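Local coordinates for protein trehalose-6-phosphate phosphatase (Neosartorya fumigata, PDB 5DXL) that is a phosphatase of the HAD superfamily, built on a Rossmann-like core with a smaller cap domain of antiparallel strands and helices, at residues A[19-24]-A[55-60]; A[9-14]-A[267-272]; A[223-228]-A[250-255]; A[213-218]-A[241-246]; A[110-115]-A[137-142]. All coordinates share one frame; numbering follows the deposited sequence.

Contact 1 of 5, residues A[19-24]-A[55-60]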
# COMPACT_ATOMS: atom_id res chain seq x y z
N ARG A 19 -9.48 -20.48 -8.85
CA ARG A 19 -8.59 -20.75 -9.97
C ARG A 19 -7.57 -19.64 -10.13
O ARG A 19 -6.46 -19.87 -10.61
CB ARG A 19 -9.39 -20.94 -11.26
CG ARG A 19 -10.29 -22.17 -11.24
CD ARG A 19 -11.11 -22.31 -12.51
NE ARG A 19 -11.82 -21.08 -12.83
CZ ARG A 19 -12.96 -20.70 -12.26
NH1 ARG A 19 -13.53 -21.46 -11.33
NH2 ARG A 19 -13.54 -19.56 -12.62
N LYS A 20 -7.96 -18.43 -9.74
CA LYS A 20 -7.08 -17.27 -9.76
C LYS A 20 -7.08 -16.61 -8.38
O LYS A 20 -8.14 -16.37 -7.79
CB LYS A 20 -7.52 -16.23 -10.79
CG LYS A 20 -7.42 -16.65 -12.25
CD LYS A 20 -7.70 -15.44 -13.12
CE LYS A 20 -8.23 -15.82 -14.49
NZ LYS A 20 -8.86 -14.64 -15.14
N ARG A 21 -5.88 -16.30 -7.88
CA ARG A 21 -5.74 -15.71 -6.55
C ARG A 21 -4.97 -14.41 -6.63
O ARG A 21 -4.02 -14.29 -7.40
CB ARG A 21 -5.02 -16.67 -5.59
CG ARG A 21 -5.67 -18.04 -5.34
CD ARG A 21 -5.29 -19.03 -6.42
NE ARG A 21 -5.53 -20.40 -5.96
CZ ARG A 21 -4.58 -21.26 -5.61
NH1 ARG A 21 -3.30 -20.92 -5.65
NH2 ARG A 21 -4.93 -22.48 -5.22
N LEU A 22 -5.36 -13.44 -5.80
CA LEU A 22 -4.66 -12.16 -5.73
C LEU A 22 -4.23 -11.90 -4.30
O LEU A 22 -5.05 -12.00 -3.38
CB LEU A 22 -5.55 -11.02 -6.22
CG LEU A 22 -5.03 -9.60 -6.02
CD1 LEU A 22 -3.75 -9.34 -6.82
CD2 LEU A 22 -6.11 -8.60 -6.40
N PHE A 23 -2.94 -11.60 -4.11
CA PHE A 23 -2.39 -11.27 -2.79
C PHE A 23 -1.81 -9.86 -2.81
O PHE A 23 -1.06 -9.51 -3.71
CB PHE A 23 -1.29 -12.26 -2.40
CG PHE A 23 -1.77 -13.66 -2.18
CD1 PHE A 23 -2.08 -14.11 -0.91
CD2 PHE A 23 -1.88 -14.55 -3.24
CE1 PHE A 23 -2.51 -15.41 -0.70
CE2 PHE A 23 -2.32 -15.86 -3.04
CZ PHE A 23 -2.62 -16.29 -1.77
N MSE A 24 -2.18 -9.04 -1.83
CA MSE A 24 -1.59 -7.71 -1.71
C MSE A 24 -1.12 -7.53 -0.27
O MSE A 24 -1.94 -7.52 0.66
CB MSE A 24 -2.61 -6.63 -2.12
CG MSE A 24 -3.04 -6.78 -3.58
SE MSE A 24 -4.37 -5.47 -4.21
CE MSE A 24 -5.88 -5.97 -3.11
N ALA A 55 4.64 -17.23 -4.66
CA ALA A 55 4.66 -16.60 -5.98
C ALA A 55 5.00 -17.59 -7.09
O ALA A 55 4.76 -17.32 -8.25
CB ALA A 55 5.65 -15.44 -6.00
N ALA A 56 5.54 -18.74 -6.71
CA ALA A 56 5.94 -19.74 -7.71
C ALA A 56 4.72 -20.32 -8.42
O ALA A 56 4.79 -20.71 -9.60
CB ALA A 56 6.74 -20.84 -7.05
N ASP A 57 3.61 -20.40 -7.70
CA ASP A 57 2.35 -20.92 -8.24
C ASP A 57 1.72 -19.87 -9.16
O ASP A 57 1.36 -18.78 -8.72
CB ASP A 57 1.41 -21.28 -7.09
CG ASP A 57 0.11 -21.95 -7.53
OD1 ASP A 57 -0.35 -21.75 -8.67
OD2 ASP A 57 -0.46 -22.68 -6.69
N PRO A 58 1.57 -20.20 -10.44
CA PRO A 58 1.10 -19.19 -11.40
C PRO A 58 -0.37 -18.83 -11.23
O PRO A 58 -0.82 -17.86 -11.85
CB PRO A 58 1.36 -19.87 -12.76
CG PRO A 58 1.21 -21.30 -12.46
CD PRO A 58 1.84 -21.49 -11.10
N ARG A 59 -1.10 -19.58 -10.42
CA ARG A 59 -2.48 -19.23 -10.11
C ARG A 59 -2.50 -18.00 -9.21
O ARG A 59 -3.54 -17.36 -9.07
CB ARG A 59 -3.20 -20.39 -9.43
CG ARG A 59 -3.30 -21.66 -10.29
CD ARG A 59 -3.90 -22.81 -9.49
NE ARG A 59 -3.02 -23.24 -8.40
CZ ARG A 59 -3.32 -24.17 -7.50
NH1 ARG A 59 -4.49 -24.82 -7.55
NH2 ARG A 59 -2.44 -24.48 -6.56
N ASN A 60 -1.36 -17.70 -8.60
CA ASN A 60 -1.27 -16.58 -7.66
C ASN A 60 -0.65 -15.35 -8.30
O ASN A 60 0.33 -15.44 -9.03
CB ASN A 60 -0.44 -16.95 -6.42
CG ASN A 60 -1.03 -18.12 -5.64
OD1 ASN A 60 -2.24 -18.36 -5.68
ND2 ASN A 60 -0.19 -18.84 -4.92
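R21 and R59 run side by side in the same direction and lay their guanidinium groups over each other, planes 36° apart, with R21 NH2 only 3.3 Å from R59 CZ. The carboxylate of D57 probably makes this approach of like charges tolerable. R59 grips it side-on through NE and NH2, and R59 NH2 lies 2.7 Å from D57 OD2. R21 NH1 reaches D57 OD2 in a longer salt bridge of 3.5 Å, from a plane turned 53° against the carboxylate. D57 OD1 also accepts R59 N, an Asx turn that holds the acid at the head of the type I turn 57-60. A bend at chi2 of R21 (84°) carries NH1 to N60 OD1, 2.8 Å away, and this oxygen also meets the edge of the F23 ring at CE2 (3.6 Å). N60 ND2 is bound by L54 O and Y15 OH, which fixes the turn of the amide, while Y15 makes a cation-pi contact with R21. In the backbone, R21 N donates to R59 O (2.8 Å), and R21 pairs with N60 as a parallel bridge. Here strand 21-25 meets the start of strand 60-65, closing a beta-alpha-beta unit through helix 45-56, as in the Rossmann-like core of HAD proteins.

Contact 2 of 5, residues A[9-14]-A[267-272]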
# COMPACT_ATOMS: atom_id res chain seq x y z
N ALA A 9 -9.53 -21.79 8.36
CA ALA A 9 -10.22 -22.86 7.64
C ALA A 9 -11.00 -22.30 6.44
O ALA A 9 -10.94 -22.87 5.35
CB ALA A 9 -11.15 -23.63 8.58
N LYS A 10 -11.73 -21.21 6.65
CA LYS A 10 -12.45 -20.56 5.56
C LYS A 10 -11.50 -20.06 4.48
O LYS A 10 -11.79 -20.16 3.29
CB LYS A 10 -13.29 -19.39 6.07
CG LYS A 10 -14.58 -19.80 6.76
CD LYS A 10 -15.42 -18.57 7.07
CE LYS A 10 -16.74 -18.95 7.73
NZ LYS A 10 -17.46 -17.74 8.22
N LEU A 11 -10.38 -19.50 4.91
CA LEU A 11 -9.38 -18.99 3.99
C LEU A 11 -8.84 -20.10 3.09
O LEU A 11 -8.77 -19.95 1.87
CB LEU A 11 -8.22 -18.34 4.76
CG LEU A 11 -7.17 -17.63 3.90
CD1 LEU A 11 -7.69 -16.28 3.43
CD2 LEU A 11 -5.86 -17.49 4.66
N LEU A 12 -8.45 -21.20 3.72
CA LEU A 12 -7.85 -22.32 3.00
C LEU A 12 -8.86 -22.92 2.02
O LEU A 12 -8.52 -23.25 0.88
CB LEU A 12 -7.35 -23.38 3.98
CG LEU A 12 -6.72 -24.61 3.33
CD1 LEU A 12 -5.50 -24.20 2.52
CD2 LEU A 12 -6.37 -25.65 4.39
N LYS A 13 -10.11 -23.03 2.45
CA LYS A 13 -11.15 -23.59 1.59
C LYS A 13 -11.35 -22.75 0.32
O LYS A 13 -11.43 -23.29 -0.78
CB LYS A 13 -12.47 -23.70 2.36
CG LYS A 13 -13.58 -24.40 1.58
CD LYS A 13 -14.89 -24.40 2.36
CE LYS A 13 -15.98 -25.11 1.57
NZ LYS A 13 -17.32 -24.94 2.18
N GLN A 14 -11.41 -21.43 0.46
CA GLN A 14 -11.60 -20.60 -0.72
C GLN A 14 -10.34 -20.56 -1.58
O GLN A 14 -10.42 -20.48 -2.80
CB GLN A 14 -12.04 -19.19 -0.32
CG GLN A 14 -12.48 -18.33 -1.49
CD GLN A 14 -13.62 -18.96 -2.31
OE1 GLN A 14 -14.40 -19.77 -1.80
NE2 GLN A 14 -13.71 -18.59 -3.59
N SER A 267 2.24 -19.73 4.99
CA SER A 267 2.81 -21.09 4.99
C SER A 267 1.73 -22.16 4.90
O SER A 267 1.89 -23.14 4.17
CB SER A 267 3.66 -21.31 6.24
OG SER A 267 4.78 -20.44 6.23
N MSE A 268 0.63 -21.97 5.63
CA MSE A 268 -0.49 -22.91 5.56
C MSE A 268 -0.99 -23.01 4.13
O MSE A 268 -1.25 -24.11 3.64
CB MSE A 268 -1.63 -22.48 6.50
CG MSE A 268 -2.95 -23.28 6.27
SE MSE A 268 -4.36 -22.49 7.35
CE MSE A 268 -4.61 -20.91 6.21
N LEU A 269 -1.13 -21.87 3.45
CA LEU A 269 -1.60 -21.90 2.07
C LEU A 269 -0.59 -22.62 1.18
O LEU A 269 -0.97 -23.45 0.33
CB LEU A 269 -1.86 -20.48 1.55
CG LEU A 269 -2.93 -19.69 2.29
CD1 LEU A 269 -3.07 -18.32 1.64
CD2 LEU A 269 -4.27 -20.42 2.29
N ASN A 270 0.69 -22.33 1.38
CA ASN A 270 1.75 -22.98 0.62
C ASN A 270 1.75 -24.49 0.80
O ASN A 270 2.02 -25.23 -0.15
CB ASN A 270 3.13 -22.45 1.02
CG ASN A 270 3.40 -21.04 0.50
OD1 ASN A 270 2.78 -20.58 -0.45
ND2 ASN A 270 4.37 -20.36 1.11
N ASN A 271 1.45 -24.94 2.01
CA ASN A 271 1.49 -26.37 2.31
C ASN A 271 0.33 -27.15 1.72
O ASN A 271 0.27 -28.38 1.86
CB ASN A 271 1.54 -26.58 3.82
CG ASN A 271 2.87 -26.17 4.42
OD1 ASN A 271 3.87 -26.09 3.71
ND2 ASN A 271 2.88 -25.91 5.72
N SER A 272 -0.59 -26.45 1.06
CA SER A 272 -1.68 -27.11 0.36
C SER A 272 -1.29 -27.42 -1.08
O SER A 272 -2.12 -27.91 -1.86
CB SER A 272 -2.96 -26.27 0.40
OG SER A 272 -2.85 -25.14 -0.46
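L11 and L12 of helix 8-17 pack against M268 and L269 of helix 259-270, a helix-helix contact on the Rossmann-like core that joins an N-terminal helix to one near the C-terminus. The buried part is formed by L11 and L269. L269 CD2 is shared between L12 CD1 at 4.0 Å and L11 CD2 at 4.1 Å. L12 and L269 lie antiparallel, passing alongside each other, whereas L11 meets L269 at about a right angle. L11 also rests on F239 of strand 238-243 and L269 reaches F23, so this side packs on the central sheet. L12, M268 and S272 are partly exposed and make up the solvent side. The M268 chain turns at its last torsion (chi3 75°), bringing CE within 4.0 Å of L11 CD2, but the approach of M268 CE to L12 CB is loose at 4.3 Å. M268 also leans on R8. At the far end of the contact L12 CD1 touches S272 CB (3.9 Å), next to Y15 and R16. The backbone there has just left its helix, and the L269 carbonyl takes two donors from one residue: S272 N at 3.1 Å and, in the carbonyl plane, S272 OG at 2.6 Å from L269 O.

Contact 3 of 5, residues A[223-228]-A[250-255]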
# COMPACT_ATOMS: atom_id res chain seq x y z
N ASP A 223 -6.75 2.03 3.43
CA ASP A 223 -7.32 2.44 2.15
C ASP A 223 -7.43 1.25 1.18
O ASP A 223 -8.31 1.23 0.33
CB ASP A 223 -6.49 3.58 1.54
CG ASP A 223 -6.71 4.92 2.26
OD1 ASP A 223 -7.83 5.16 2.77
OD2 ASP A 223 -5.75 5.72 2.32
N MSE A 224 -6.54 0.26 1.32
CA MSE A 224 -6.67 -0.97 0.54
C MSE A 224 -7.96 -1.70 0.91
O MSE A 224 -8.67 -2.18 0.03
CB MSE A 224 -5.47 -1.91 0.76
CG MSE A 224 -4.15 -1.32 0.30
SE MSE A 224 -2.75 -2.67 0.14
CE MSE A 224 -2.55 -3.14 2.03
N PHE A 225 -8.23 -1.79 2.21
CA PHE A 225 -9.42 -2.49 2.69
C PHE A 225 -10.68 -1.77 2.19
O PHE A 225 -11.64 -2.40 1.75
CB PHE A 225 -9.46 -2.59 4.22
CG PHE A 225 -8.19 -3.13 4.84
CD1 PHE A 225 -7.44 -4.12 4.22
CD2 PHE A 225 -7.76 -2.63 6.07
CE1 PHE A 225 -6.27 -4.60 4.81
CE2 PHE A 225 -6.60 -3.10 6.66
CZ PHE A 225 -5.85 -4.09 6.04
N ARG A 226 -10.65 -0.44 2.26
CA ARG A 226 -11.75 0.38 1.74
C ARG A 226 -11.98 0.11 0.27
O ARG A 226 -13.12 -0.07 -0.17
CB ARG A 226 -11.46 1.88 1.92
CG ARG A 226 -11.75 2.39 3.29
CD ARG A 226 -11.72 3.93 3.37
NE ARG A 226 -11.74 4.34 4.76
CZ ARG A 226 -10.64 4.56 5.49
NH1 ARG A 226 -9.44 4.45 4.93
NH2 ARG A 226 -10.75 4.91 6.76
N ALA A 227 -10.91 0.08 -0.51
CA ALA A 227 -11.03 -0.16 -1.93
C ALA A 227 -11.64 -1.52 -2.23
O ALA A 227 -12.45 -1.65 -3.15
CB ALA A 227 -9.66 -0.03 -2.61
N LEU A 228 -11.26 -2.54 -1.48
CA LEU A 228 -11.78 -3.87 -1.74
C LEU A 228 -13.26 -3.96 -1.38
O LEU A 228 -14.01 -4.71 -2.00
CB LEU A 228 -10.98 -4.92 -0.97
CG LEU A 228 -9.65 -5.24 -1.65
CD1 LEU A 228 -8.83 -6.16 -0.77
CD2 LEU A 228 -9.90 -5.89 -3.00
N THR A 250 -11.12 -0.97 12.37
CA THR A 250 -10.51 -1.14 11.05
C THR A 250 -11.57 -1.31 9.96
O THR A 250 -12.70 -1.73 10.23
CB THR A 250 -9.57 -2.37 11.06
OG1 THR A 250 -8.95 -2.53 9.77
CG2 THR A 250 -10.34 -3.63 11.40
N GLU A 251 -11.18 -0.97 8.73
CA GLU A 251 -11.99 -1.27 7.56
C GLU A 251 -11.89 -2.74 7.13
O GLU A 251 -12.69 -3.23 6.34
CB GLU A 251 -11.58 -0.38 6.38
CG GLU A 251 -11.80 1.11 6.60
CD GLU A 251 -13.24 1.53 6.37
OE1 GLU A 251 -13.98 0.80 5.68
OE2 GLU A 251 -13.63 2.60 6.88
N ALA A 252 -10.89 -3.45 7.66
CA ALA A 252 -10.74 -4.88 7.41
C ALA A 252 -11.87 -5.66 8.06
O ALA A 252 -12.57 -5.13 8.93
CB ALA A 252 -9.39 -5.37 7.94
N SER A 253 -12.03 -6.91 7.64
CA SER A 253 -13.06 -7.80 8.19
C SER A 253 -12.47 -8.79 9.20
O SER A 253 -13.20 -9.46 9.93
CB SER A 253 -13.75 -8.58 7.07
OG SER A 253 -14.38 -7.69 6.16
N TRP A 254 -11.14 -8.88 9.21
CA TRP A 254 -10.43 -9.87 10.01
C TRP A 254 -9.15 -9.25 10.55
O TRP A 254 -8.72 -8.22 10.05
CB TRP A 254 -10.02 -11.08 9.17
CG TRP A 254 -11.08 -11.71 8.32
CD1 TRP A 254 -11.35 -11.44 7.01
CD2 TRP A 254 -11.98 -12.74 8.72
NE1 TRP A 254 -12.37 -12.25 6.56
CE2 TRP A 254 -12.78 -13.05 7.59
CE3 TRP A 254 -12.21 -13.43 9.92
CZ2 TRP A 254 -13.78 -14.02 7.64
CZ3 TRP A 254 -13.19 -14.39 9.95
CH2 TRP A 254 -13.97 -14.68 8.82
N HIS A 255 -8.52 -9.90 11.53
CA HIS A 255 -7.18 -9.51 11.92
C HIS A 255 -6.28 -10.73 12.07
O HIS A 255 -6.77 -11.85 12.23
CB HIS A 255 -7.18 -8.70 13.23
CG HIS A 255 -7.50 -9.54 14.43
ND1 HIS A 255 -8.79 -9.82 14.83
CD2 HIS A 255 -6.69 -10.21 15.28
CE1 HIS A 255 -8.76 -10.61 15.89
NE2 HIS A 255 -7.49 -10.87 16.18
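Helix 222-229, the crossover helix of a beta-alpha-beta unit in the Rossmann-like core, sets F225 and R226 against T250, E251 and A252 in the loop that leads to edge strand 254-256. The F225 ring offers one face to A252, whose CB stands 3.9 Å from the ring centroid and 18° off its normal, a CH-pi contact displaced toward CD2 and CE2. At the root of the ring, F225 CB touches E251 CB at 3.7 Å. Farther in, F225 packs on S240 and C214, so this half of the contact is buried against the sheet. The loop keeps its shape through an ST turn, in which T250 OG1 accepts A252 N at 3.0 Å. E222, just ahead of the helix segment, secures the same turn by bonding T250 OG1 and E251 N with its two carboxylate oxygens. The outer half is polar and more open to solvent. With CG of E251 beside its backbone N (chi1 -63°), that carbon lies over one face of the R226 guanidinium, and the bend at chi2 then turns the carboxylate toward NE. The stronger partner of E251 is K229, through OE1. R226 NH1 turns back to D223 OD1 at 2.8 Å, a weak bond in angle, while the salt bridge from R226 NE to E251 OE2 is long at 3.3 Å and weak, its N-H...O angle bent to 122°.

Contact 4 of 5, residues A[213-218]-A[241-246]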
# COMPACT_ATOMS: atom_id res chain seq x y z
N LEU A 213 -6.49 -11.94 -0.88
CA LEU A 213 -6.02 -11.75 0.49
C LEU A 213 -5.21 -10.48 0.54
O LEU A 213 -4.21 -10.33 -0.17
CB LEU A 213 -5.17 -12.93 0.95
CG LEU A 213 -4.52 -12.80 2.34
CD1 LEU A 213 -5.54 -12.65 3.46
CD2 LEU A 213 -3.65 -14.02 2.62
N CYS A 214 -5.65 -9.55 1.39
CA CYS A 214 -5.03 -8.24 1.47
C CYS A 214 -4.67 -7.98 2.92
O CYS A 214 -5.54 -7.99 3.78
CB CYS A 214 -5.99 -7.18 0.94
SG CYS A 214 -5.44 -5.47 1.10
N LEU A 215 -3.38 -7.75 3.17
CA LEU A 215 -2.84 -7.65 4.52
C LEU A 215 -2.07 -6.37 4.75
O LEU A 215 -1.23 -5.98 3.92
CB LEU A 215 -1.93 -8.85 4.81
CG LEU A 215 -2.64 -10.16 5.14
CD1 LEU A 215 -1.82 -11.36 4.68
CD2 LEU A 215 -2.86 -10.23 6.64
N GLY A 216 -2.32 -5.72 5.88
CA GLY A 216 -1.61 -4.49 6.22
C GLY A 216 -1.86 -4.11 7.66
O GLY A 216 -2.89 -4.46 8.23
N ASP A 217 -0.91 -3.37 8.24
CA ASP A 217 -0.99 -3.04 9.67
C ASP A 217 -1.32 -1.59 9.96
O ASP A 217 -1.68 -1.26 11.09
CB ASP A 217 0.34 -3.36 10.35
CG ASP A 217 1.47 -2.48 9.85
OD1 ASP A 217 1.64 -2.40 8.62
OD2 ASP A 217 2.18 -1.88 10.68
N ASP A 218 -1.16 -0.71 8.98
CA ASP A 218 -1.17 0.72 9.32
C ASP A 218 -2.33 1.51 8.73
O ASP A 218 -3.22 0.96 8.09
CB ASP A 218 0.19 1.35 8.95
CG ASP A 218 0.43 1.48 7.43
OD1 ASP A 218 -0.50 1.47 6.61
OD2 ASP A 218 1.62 1.63 7.07
N VAL A 241 -7.55 -8.10 5.78
CA VAL A 241 -7.06 -8.49 7.09
C VAL A 241 -6.07 -7.46 7.62
O VAL A 241 -5.04 -7.22 7.01
CB VAL A 241 -6.35 -9.86 7.03
CG1 VAL A 241 -6.00 -10.35 8.44
CG2 VAL A 241 -7.19 -10.90 6.29
N THR A 242 -6.39 -6.85 8.75
CA THR A 242 -5.44 -5.95 9.39
C THR A 242 -4.53 -6.73 10.33
O THR A 242 -4.90 -7.79 10.84
CB THR A 242 -6.14 -4.81 10.18
OG1 THR A 242 -5.17 -3.83 10.55
CG2 THR A 242 -6.84 -5.35 11.45
N VAL A 243 -3.32 -6.23 10.52
CA VAL A 243 -2.41 -6.81 11.49
C VAL A 243 -2.54 -5.95 12.75
O VAL A 243 -2.24 -4.75 12.73
CB VAL A 243 -0.98 -6.86 10.97
CG1 VAL A 243 -0.03 -7.40 12.03
CG2 VAL A 243 -0.94 -7.74 9.73
N GLY A 244 -3.03 -6.56 13.83
CA GLY A 244 -3.30 -5.83 15.05
C GLY A 244 -4.30 -6.61 15.90
O GLY A 244 -4.61 -7.77 15.60
N ALA A 245 -4.78 -5.97 16.95
CA ALA A 245 -5.63 -6.64 17.92
C ALA A 245 -7.07 -6.75 17.46
O ALA A 245 -7.53 -6.00 16.58
CB ALA A 245 -5.57 -5.91 19.26
N SER A 246 -7.80 -7.68 18.07
CA SER A 246 -9.22 -7.82 17.80
C SER A 246 -9.97 -6.53 18.05
O SER A 246 -10.87 -6.19 17.31
CB SER A 246 -9.82 -8.94 18.66
OG SER A 246 -11.21 -9.06 18.41
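V241 N donates to C214 O at 2.8 Å. The return bond, G216 N to V241 O, is weak at 3.3 Å. G216 O is the busier acceptor: V243 N binds G216 O at 2.9 Å, and T242 OG1 adds a weak bond. On one face of the strands L215 lies alongside V241, pointing the same way, and L215 CD2 presses to 3.5 Å from V241 CB. The chi2 of L215, 149°, is away from a staggered value, and this turn of the isopropyl group brings CD2 against the valine. L213 CD1 closes on V241 CG2 from the same face at 3.7 Å, and beyond the last bridge D217 CB touches V243 CB at 3.8 Å. These are parallel neighbours, strands 211-216 and 238-243, linked by helix 222-229 in a beta-alpha-beta crossover of the Rossmann-like sheet. The sequence from G216 to D221, placed where strand 211-216 ends, is consistent with the acidic motif IV of HAD proteins. Farther out, C214 and T242 on the other face are backed by F225. K248 NZ bonds T242 OG1 and D217 O, tying the two strand ends together. The carboxylates of D217 and D218 lie close to that of D26, like charges gathered at the strand end, and D218 OD1 is bound by D221 N and T220 OG1.

Contact 5 of 5, residues A[110-115]-A[137-142]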
# COMPACT_ATOMS: atom_id res chain seq x y z
N MSE A 110 3.73 16.51 -13.88
CA MSE A 110 3.92 17.11 -12.57
C MSE A 110 4.01 18.64 -12.65
O MSE A 110 4.66 19.28 -11.82
CB MSE A 110 5.14 16.51 -11.89
CG MSE A 110 4.90 15.05 -11.54
SE MSE A 110 6.28 14.31 -10.38
CE MSE A 110 7.61 13.94 -11.77
N GLY A 111 3.35 19.20 -13.66
CA GLY A 111 3.27 20.65 -13.79
C GLY A 111 2.69 21.31 -12.55
O GLY A 111 2.98 22.48 -12.28
N TRP A 112 1.86 20.56 -11.82
CA TRP A 112 1.27 21.06 -10.57
C TRP A 112 2.34 21.49 -9.57
O TRP A 112 2.11 22.39 -8.75
CB TRP A 112 0.36 20.00 -9.93
CG TRP A 112 1.03 18.70 -9.57
CD1 TRP A 112 1.10 17.57 -10.34
CD2 TRP A 112 1.71 18.39 -8.34
NE1 TRP A 112 1.78 16.58 -9.66
CE2 TRP A 112 2.16 17.06 -8.44
CE3 TRP A 112 1.97 19.11 -7.16
CZ2 TRP A 112 2.87 16.43 -7.41
CZ3 TRP A 112 2.67 18.49 -6.15
CH2 TRP A 112 3.11 17.16 -6.28
N GLN A 113 3.52 20.89 -9.65
CA GLN A 113 4.58 21.22 -8.70
C GLN A 113 5.05 22.67 -8.84
O GLN A 113 5.43 23.30 -7.87
CB GLN A 113 5.77 20.27 -8.85
CG GLN A 113 5.44 18.86 -8.43
CD GLN A 113 6.67 18.07 -8.07
OE1 GLN A 113 7.78 18.58 -8.14
NE2 GLN A 113 6.47 16.82 -7.68
N LYS A 114 5.02 23.19 -10.07
CA LYS A 114 5.43 24.56 -10.31
C LYS A 114 4.49 25.52 -9.57
O LYS A 114 4.94 26.44 -8.89
CB LYS A 114 5.44 24.87 -11.82
CG LYS A 114 5.88 26.30 -12.14
CD LYS A 114 6.03 26.53 -13.65
CE LYS A 114 6.41 27.97 -13.95
NZ LYS A 114 6.86 28.16 -15.36
N GLU A 115 3.19 25.28 -9.70
CA GLU A 115 2.22 26.17 -9.08
C GLU A 115 2.22 26.02 -7.56
O GLU A 115 2.13 27.01 -6.83
CB GLU A 115 0.82 25.91 -9.63
CG GLU A 115 -0.18 26.98 -9.24
CD GLU A 115 -1.47 26.88 -10.02
OE1 GLU A 115 -1.51 26.13 -11.01
OE2 GLU A 115 -2.45 27.57 -9.64
N VAL A 137 7.96 13.51 -5.26
CA VAL A 137 6.59 13.52 -5.71
C VAL A 137 5.67 14.31 -4.78
O VAL A 137 4.59 14.74 -5.17
CB VAL A 137 6.08 12.09 -5.87
CG1 VAL A 137 5.03 12.04 -6.92
CG2 VAL A 137 7.24 11.21 -6.31
N ALA A 138 6.10 14.52 -3.54
CA ALA A 138 5.25 15.26 -2.62
C ALA A 138 5.89 16.57 -2.20
O ALA A 138 7.08 16.62 -1.96
CB ALA A 138 4.93 14.42 -1.40
N LEU A 139 5.07 17.61 -2.10
CA LEU A 139 5.55 18.91 -1.64
C LEU A 139 4.85 19.24 -0.33
O LEU A 139 3.63 19.13 -0.24
CB LEU A 139 5.27 20.00 -2.68
CG LEU A 139 5.95 19.85 -4.04
CD1 LEU A 139 5.57 21.01 -4.95
CD2 LEU A 139 7.43 19.77 -3.88
N THR A 140 5.62 19.62 0.68
CA THR A 140 5.05 19.83 2.01
C THR A 140 5.42 21.19 2.58
O THR A 140 6.59 21.58 2.60
CB THR A 140 5.51 18.73 2.98
OG1 THR A 140 5.21 17.44 2.42
CG2 THR A 140 4.77 18.86 4.31
N TRP A 141 4.40 21.92 3.03
CA TRP A 141 4.61 23.19 3.70
C TRP A 141 4.54 22.98 5.21
O TRP A 141 3.53 22.53 5.71
CB TRP A 141 3.56 24.23 3.24
CG TRP A 141 3.84 25.60 3.77
CD1 TRP A 141 4.99 26.31 3.60
CD2 TRP A 141 2.97 26.42 4.56
NE1 TRP A 141 4.88 27.54 4.23
CE2 TRP A 141 3.65 27.62 4.83
CE3 TRP A 141 1.67 26.26 5.06
CZ2 TRP A 141 3.09 28.65 5.58
CZ3 TRP A 141 1.11 27.29 5.81
CH2 TRP A 141 1.82 28.46 6.05
N HIS A 142 5.64 23.28 5.91
CA HIS A 142 5.75 23.07 7.35
C HIS A 142 5.60 24.39 8.09
O HIS A 142 6.20 25.38 7.69
CB HIS A 142 7.11 22.46 7.72
CG HIS A 142 7.35 21.07 7.20
ND1 HIS A 142 7.10 19.95 7.96
CD2 HIS A 142 7.84 20.63 6.02
CE1 HIS A 142 7.43 18.87 7.26
NE2 HIS A 142 7.88 19.26 6.09
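The backbones of Q113 and L139 stay apart, with CA atoms 7.5 Å from each other, so the gap between the N-terminal part of helix 112-125 and strand 139-142 is bridged by side chains. W112 points the far edge of its indole at the V137 carbonyl. W112 CH2 lies 3.0 Å from V137 O, with the oxygen near the ring plane. That oxygen is buried and has no hydrogen-bond partner in the model; ring C-H groups probably compensate in part for the missing donor. CG of W112 lies between its backbone N and carbonyl carbon (chi1 60°), and from there the indole reaches across toward the strand. L139 sends CD1 into the angle between helix and indole, 4.0 Å from W112 CZ3 and 3.7 Å from Q113 O. Q113 stretches out beyond CG, which itself rests on one face of the indole. Q113 NE2 is still 3.8 Å from V137 O, and the amide is engaged instead by R136 O at NE2 and R134 NH2 at OE1. M110 completes the contact loosely, with SE 4.3 Å from V137 CG1. Strand 139-142 runs between 131-134 and 180-185 in a four-stranded antiparallel sheet flanked by helices, consistent with a C2-type HAD cap. W112 packs on V183 of that sheet and meets W170 edge-to-face, while L139 also touches V116 and M117 of helix 112-125.

Contacts 1, 3 and 4 all reach the Rossmann-like sheet, and contact 2 packs helices beside it. Contact 4 is the buried strand pairing, held by backbone bonds and aliphatic groups; contact 1 pairs the neighbouring strand but ends in a charged cluster at the partly exposed rim. The two are joined through strands 21-25 and 211-216. Contacts 2 and 3 are both partly buried. Contact 3 shares the crossover unit of contact 4, its centre about 8 Å away, and grades from aromatic packing to ion pairs. Contact 2 is apolar across its interface and touches contact 1 through F23 and L269. Contact 5, also buried, belongs to the other sheet, its centre about 45 Å from that of contact 2.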